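Local atomic coordinates of ribonucleoside triphosphate reductase (Lactobacillus leichmannii, PDB entry 1L1L), a protein that reduces ribonucleoside triphosphates to 2'-deoxyribonucleotides with the help of coenzyme B12, as an allosterically regulated monomer built on a ten-stranded alpha-beta barrel. Residues P136-K141 against L234-F239; V178-D183 against Q241-R246. One frame throughout, in Å; residues are numbered along the deposited sequence.

Interaction 1: P136-K141 against L234-F239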
# COMPACT_ATOMS: atom_id res chain seq x y z
N PRO A 136 26.20 7.32 1.90
CA PRO A 136 26.84 8.63 2.10
C PRO A 136 28.36 8.53 1.94
O PRO A 136 28.98 7.57 2.38
CB PRO A 136 26.42 8.99 3.52
CG PRO A 136 25.05 8.36 3.63
CD PRO A 136 25.30 6.99 3.02
N SER A 137 28.94 9.54 1.29
CA SER A 137 30.38 9.58 1.05
C SER A 137 31.21 9.58 2.33
O SER A 137 32.30 9.02 2.36
CB SER A 137 30.73 10.83 0.23
OG SER A 137 30.43 12.00 0.97
N TYR A 138 30.68 10.21 3.37
CA TYR A 138 31.39 10.30 4.64
C TYR A 138 31.23 9.05 5.50
O TYR A 138 31.77 8.98 6.60
CB TYR A 138 30.88 11.52 5.41
CG TYR A 138 29.38 11.53 5.56
CD1 TYR A 138 28.73 10.56 6.34
CD2 TYR A 138 28.60 12.47 4.91
CE1 TYR A 138 27.34 10.55 6.46
CE2 TYR A 138 27.21 12.47 5.02
CZ TYR A 138 26.59 11.50 5.79
OH TYR A 138 25.22 11.49 5.90
N LEU A 139 30.49 8.07 4.99
CA LEU A 139 30.26 6.84 5.74
C LEU A 139 30.90 5.60 5.16
O LEU A 139 30.91 5.40 3.95
CB LEU A 139 28.76 6.58 5.89
CG LEU A 139 27.99 7.39 6.93
CD1 LEU A 139 26.52 7.04 6.84
CD2 LEU A 139 28.53 7.10 8.32
N GLY A 140 31.42 4.76 6.04
CA GLY A 140 31.99 3.50 5.60
C GLY A 140 30.79 2.61 5.38
O GLY A 140 29.67 2.99 5.74
N LYS A 141 30.98 1.44 4.79
CA LYS A 141 29.86 0.56 4.54
C LYS A 141 29.26 0.05 5.85
O LYS A 141 28.08 0.29 6.13
CB LYS A 141 30.31 -0.62 3.68
CG LYS A 141 29.34 -0.97 2.57
CD LYS A 141 29.80 -0.43 1.23
CE LYS A 141 31.00 -1.21 0.71
NZ LYS A 141 31.38 -0.79 -0.66
N LEU A 234 22.43 16.25 6.34
CA LEU A 234 21.85 17.15 7.33
C LEU A 234 21.65 16.47 8.69
O LEU A 234 21.97 17.04 9.74
CB LEU A 234 20.50 17.68 6.85
CG LEU A 234 19.74 18.49 7.90
CD1 LEU A 234 20.57 19.71 8.31
CD2 LEU A 234 18.39 18.92 7.35
N ILE A 235 21.11 15.25 8.67
CA ILE A 235 20.88 14.50 9.89
C ILE A 235 22.18 14.06 10.57
O ILE A 235 22.39 14.34 11.76
CB ILE A 235 20.02 13.24 9.61
CG1 ILE A 235 18.59 13.65 9.22
CG2 ILE A 235 19.99 12.36 10.84
CD1 ILE A 235 17.73 12.49 8.72
N ASP A 236 23.05 13.39 9.83
CA ASP A 236 24.30 12.90 10.39
C ASP A 236 25.24 13.97 10.96
O ASP A 236 26.13 13.65 11.76
CB ASP A 236 25.06 12.05 9.35
CG ASP A 236 24.37 10.71 9.05
OD1 ASP A 236 23.79 10.11 9.97
OD2 ASP A 236 24.43 10.25 7.89
N LEU A 237 25.05 15.23 10.57
CA LEU A 237 25.90 16.32 11.07
C LEU A 237 25.51 16.75 12.48
O LEU A 237 26.15 17.62 13.07
CB LEU A 237 25.84 17.53 10.15
CG LEU A 237 26.59 17.45 8.81
CD1 LEU A 237 26.45 18.78 8.09
CD2 LEU A 237 28.06 17.11 9.05
N HIS A 238 24.43 16.17 13.00
CA HIS A 238 23.98 16.52 14.34
C HIS A 238 24.60 15.58 15.37
O HIS A 238 24.42 15.79 16.57
CB HIS A 238 22.45 16.43 14.43
CG HIS A 238 21.72 17.57 13.79
ND1 HIS A 238 21.62 17.73 12.43
CD2 HIS A 238 21.06 18.62 14.34
CE1 HIS A 238 20.92 18.82 12.16
NE2 HIS A 238 20.57 19.38 13.31
N PHE A 239 25.33 14.57 14.91
CA PHE A 239 25.93 13.58 15.80
C PHE A 239 27.44 13.41 15.63
O PHE A 239 27.94 13.14 14.53
CB PHE A 239 25.22 12.23 15.62
CG PHE A 239 23.72 12.33 15.70
CD1 PHE A 239 22.97 12.82 14.63
CD2 PHE A 239 23.05 11.98 16.88
CE1 PHE A 239 21.58 12.96 14.73
CE2 PHE A 239 21.67 12.12 16.99
CZ PHE A 239 20.93 12.61 15.91
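Y138 and D236 carry this contact through one polar bond. The phenol OH of Y138 donates a very short hydrogen bond to OD2 of D236, 2.5 Å from oxygen to oxygen. The carboxylate oxygen sits at the edge of the ring, near its plane, while the carboxylate itself is turned almost perpendicular to the ring, 87° away. OD2 is also hydrogen-bonded to OG of S147, so two hydroxyls grip this buried oxygen. A tyrosine suits the place because its long, rigid ring spans a gap of 9.5 Å between the CA atoms of Y138 and D236.

Van der Waals packing across the contact is slight: the CD1 methyl of L139 lies 4.0 Å from OD2 of D236, the two side chains crossing at about a right angle. Within its own loop the Y138 ring is backed by P136, whose CB lies 3.3 Å above the ring plane, toward the rim. With chi1 at 53°, CG of Y138 stands between the backbone N and the carbonyl carbon, which folds the ring back over this proline.

L139 N bonds to P136 O across a type I turn; in the second, from D236 to F239, the bond from F239 N to D236 O is weak. The contact thus ties a beta turn in the 129-143 loop to the C-terminal end of helix 224-236, in the B12-dependent reductase insertion region.

Interaction 2: V178-D183 against Q241-R246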
# COMPACT_ATOMS: atom_id res chain seq x y z
N VAL A 178 21.69 14.52 20.58
CA VAL A 178 21.90 15.46 19.48
C VAL A 178 23.08 16.35 19.89
O VAL A 178 22.90 17.33 20.61
CB VAL A 178 20.64 16.34 19.24
CG1 VAL A 178 20.88 17.27 18.06
CG2 VAL A 178 19.42 15.47 18.99
N ASP A 179 24.27 15.99 19.41
CA ASP A 179 25.50 16.72 19.72
C ASP A 179 25.67 18.14 19.20
O ASP A 179 26.25 18.98 19.90
CB ASP A 179 26.70 15.89 19.28
CG ASP A 179 26.98 14.73 20.20
OD1 ASP A 179 27.75 13.83 19.81
OD2 ASP A 179 26.45 14.73 21.33
N PHE A 180 25.21 18.42 17.98
CA PHE A 180 25.38 19.76 17.42
C PHE A 180 24.15 20.36 16.75
O PHE A 180 23.47 19.68 15.98
CB PHE A 180 26.51 19.76 16.38
CG PHE A 180 27.70 18.94 16.78
CD1 PHE A 180 28.46 19.27 17.90
CD2 PHE A 180 28.07 17.83 16.03
CE1 PHE A 180 29.56 18.51 18.27
CE2 PHE A 180 29.17 17.06 16.39
CZ PHE A 180 29.91 17.40 17.51
N ALA A 181 23.88 21.62 17.04
CA ALA A 181 22.77 22.32 16.41
C ALA A 181 23.38 22.83 15.12
O ALA A 181 24.32 23.63 15.15
CB ALA A 181 22.31 23.47 17.26
N ILE A 182 22.86 22.37 13.99
CA ILE A 182 23.41 22.77 12.69
C ILE A 182 22.83 24.04 12.10
O ILE A 182 21.62 24.26 12.11
CB ILE A 182 23.25 21.64 11.66
CG1 ILE A 182 23.93 20.36 12.17
CG2 ILE A 182 23.82 22.06 10.31
CD1 ILE A 182 25.41 20.51 12.44
N ASP A 183 23.71 24.89 11.57
CA ASP A 183 23.30 26.13 10.92
C ASP A 183 23.08 25.72 9.46
O ASP A 183 24.01 25.24 8.80
CB ASP A 183 24.41 27.18 11.02
CG ASP A 183 24.01 28.49 10.38
OD1 ASP A 183 22.91 28.99 10.69
OD2 ASP A 183 24.80 29.03 9.56
N GLN A 241 29.46 11.07 16.22
CA GLN A 241 29.89 9.80 15.63
C GLN A 241 30.09 9.88 14.12
O GLN A 241 30.91 9.16 13.55
CB GLN A 241 28.85 8.72 15.93
CG GLN A 241 27.52 8.95 15.24
CD GLN A 241 26.47 7.93 15.63
OE1 GLN A 241 26.00 7.92 16.77
NE2 GLN A 241 26.10 7.06 14.70
N THR A 242 29.34 10.76 13.47
CA THR A 242 29.43 10.94 12.03
C THR A 242 29.77 12.38 11.68
O THR A 242 29.35 12.90 10.64
CB THR A 242 28.09 10.56 11.34
OG1 THR A 242 27.01 11.21 12.01
CG2 THR A 242 27.88 9.06 11.37
N ASN A 243 30.53 13.03 12.56
CA ASN A 243 30.94 14.41 12.37
C ASN A 243 32.12 14.74 13.29
O ASN A 243 32.01 15.58 14.19
CB ASN A 243 29.78 15.36 12.67
CG ASN A 243 30.11 16.80 12.34
OD1 ASN A 243 31.20 17.10 11.82
ND2 ASN A 243 29.18 17.71 12.63
N PRO A 244 33.27 14.08 13.06
CA PRO A 244 34.46 14.32 13.88
C PRO A 244 34.89 15.79 13.93
O PRO A 244 35.19 16.32 15.00
CB PRO A 244 35.51 13.41 13.23
CG PRO A 244 35.04 13.30 11.79
CD PRO A 244 33.55 13.13 11.97
N ASP A 245 34.92 16.45 12.78
CA ASP A 245 35.33 17.85 12.69
C ASP A 245 34.44 18.83 13.46
O ASP A 245 34.70 20.03 13.47
CB ASP A 245 35.40 18.29 11.23
CG ASP A 245 36.68 17.85 10.56
OD1 ASP A 245 37.09 16.69 10.77
OD2 ASP A 245 37.26 18.67 9.82
N ARG A 246 33.39 18.31 14.08
CA ARG A 246 32.48 19.14 14.86
C ARG A 246 32.01 20.34 14.04
O ARG A 246 31.73 21.41 14.58
CB ARG A 246 33.20 19.62 16.14
CG ARG A 246 34.11 18.54 16.73
CD ARG A 246 34.80 18.97 18.03
NE ARG A 246 34.20 18.32 19.20
CZ ARG A 246 33.15 18.78 19.87
NH1 ARG A 246 32.57 19.92 19.50
NH2 ARG A 246 32.68 18.11 20.91
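The F180 ring is the centre of this contact: it meets N243 and R246 from one side by van der Waals packing, with D179 CB over its other face and no hydrogen bond joining the two segments. On the buried side, CD2 of F180 lies 3.6 Å from ND2 of N243, an oblique approach with ring and amide planes 78° apart. That amide is fixed by other partners: ND2 donates to the carbonyl oxygens of K247 and L237. Asparagine suits the spot because its short amide can serve two backbone acceptors and still lie against an aromatic ring. CB of D179 stands 3.8 Å above the plane of the F180 ring, over its centre, while OD1 of D179 accepts a bond from the backbone N of A240.

On the exposed side R246 touches the ring just as closely, but by packing alone across the contact. Its CA lies over one face of the F180 ring, and its chain bends at chi3 (106°), bringing NH1 to 3.5 Å from CE1 of F180. Here the phenylalanine meets a face of the guanidinium, but the two planes stand 72° apart, too steep for a parallel stack. D179 OD1 remains 6.6 Å from R246 NH2, so their opposite charges form no salt bridge.

An aromatic side chain from the loop before strand 183-187 is thereby packed against the type I beta turn N243-R246, between helix 224-236 and strand 249-253.

How the interactions relate
The two contacts lie about 10 Å apart, centre to centre, on the same side of the chain's centre and far from it. Their segments alternate along the sequence: 136-141, 178-183, 234-239, then 241-246. Helix 224-236 and the chain leaving it unite them, since 234-239 belongs to interaction 1 and 241-246, just beyond, to interaction 2. They also touch directly: D236 O probably accepts a hydrogen bond from T242 OG1, and I182 packs on H238. Two loops earlier in the chain therefore converge on the end of helix 224-236 and the turn after it.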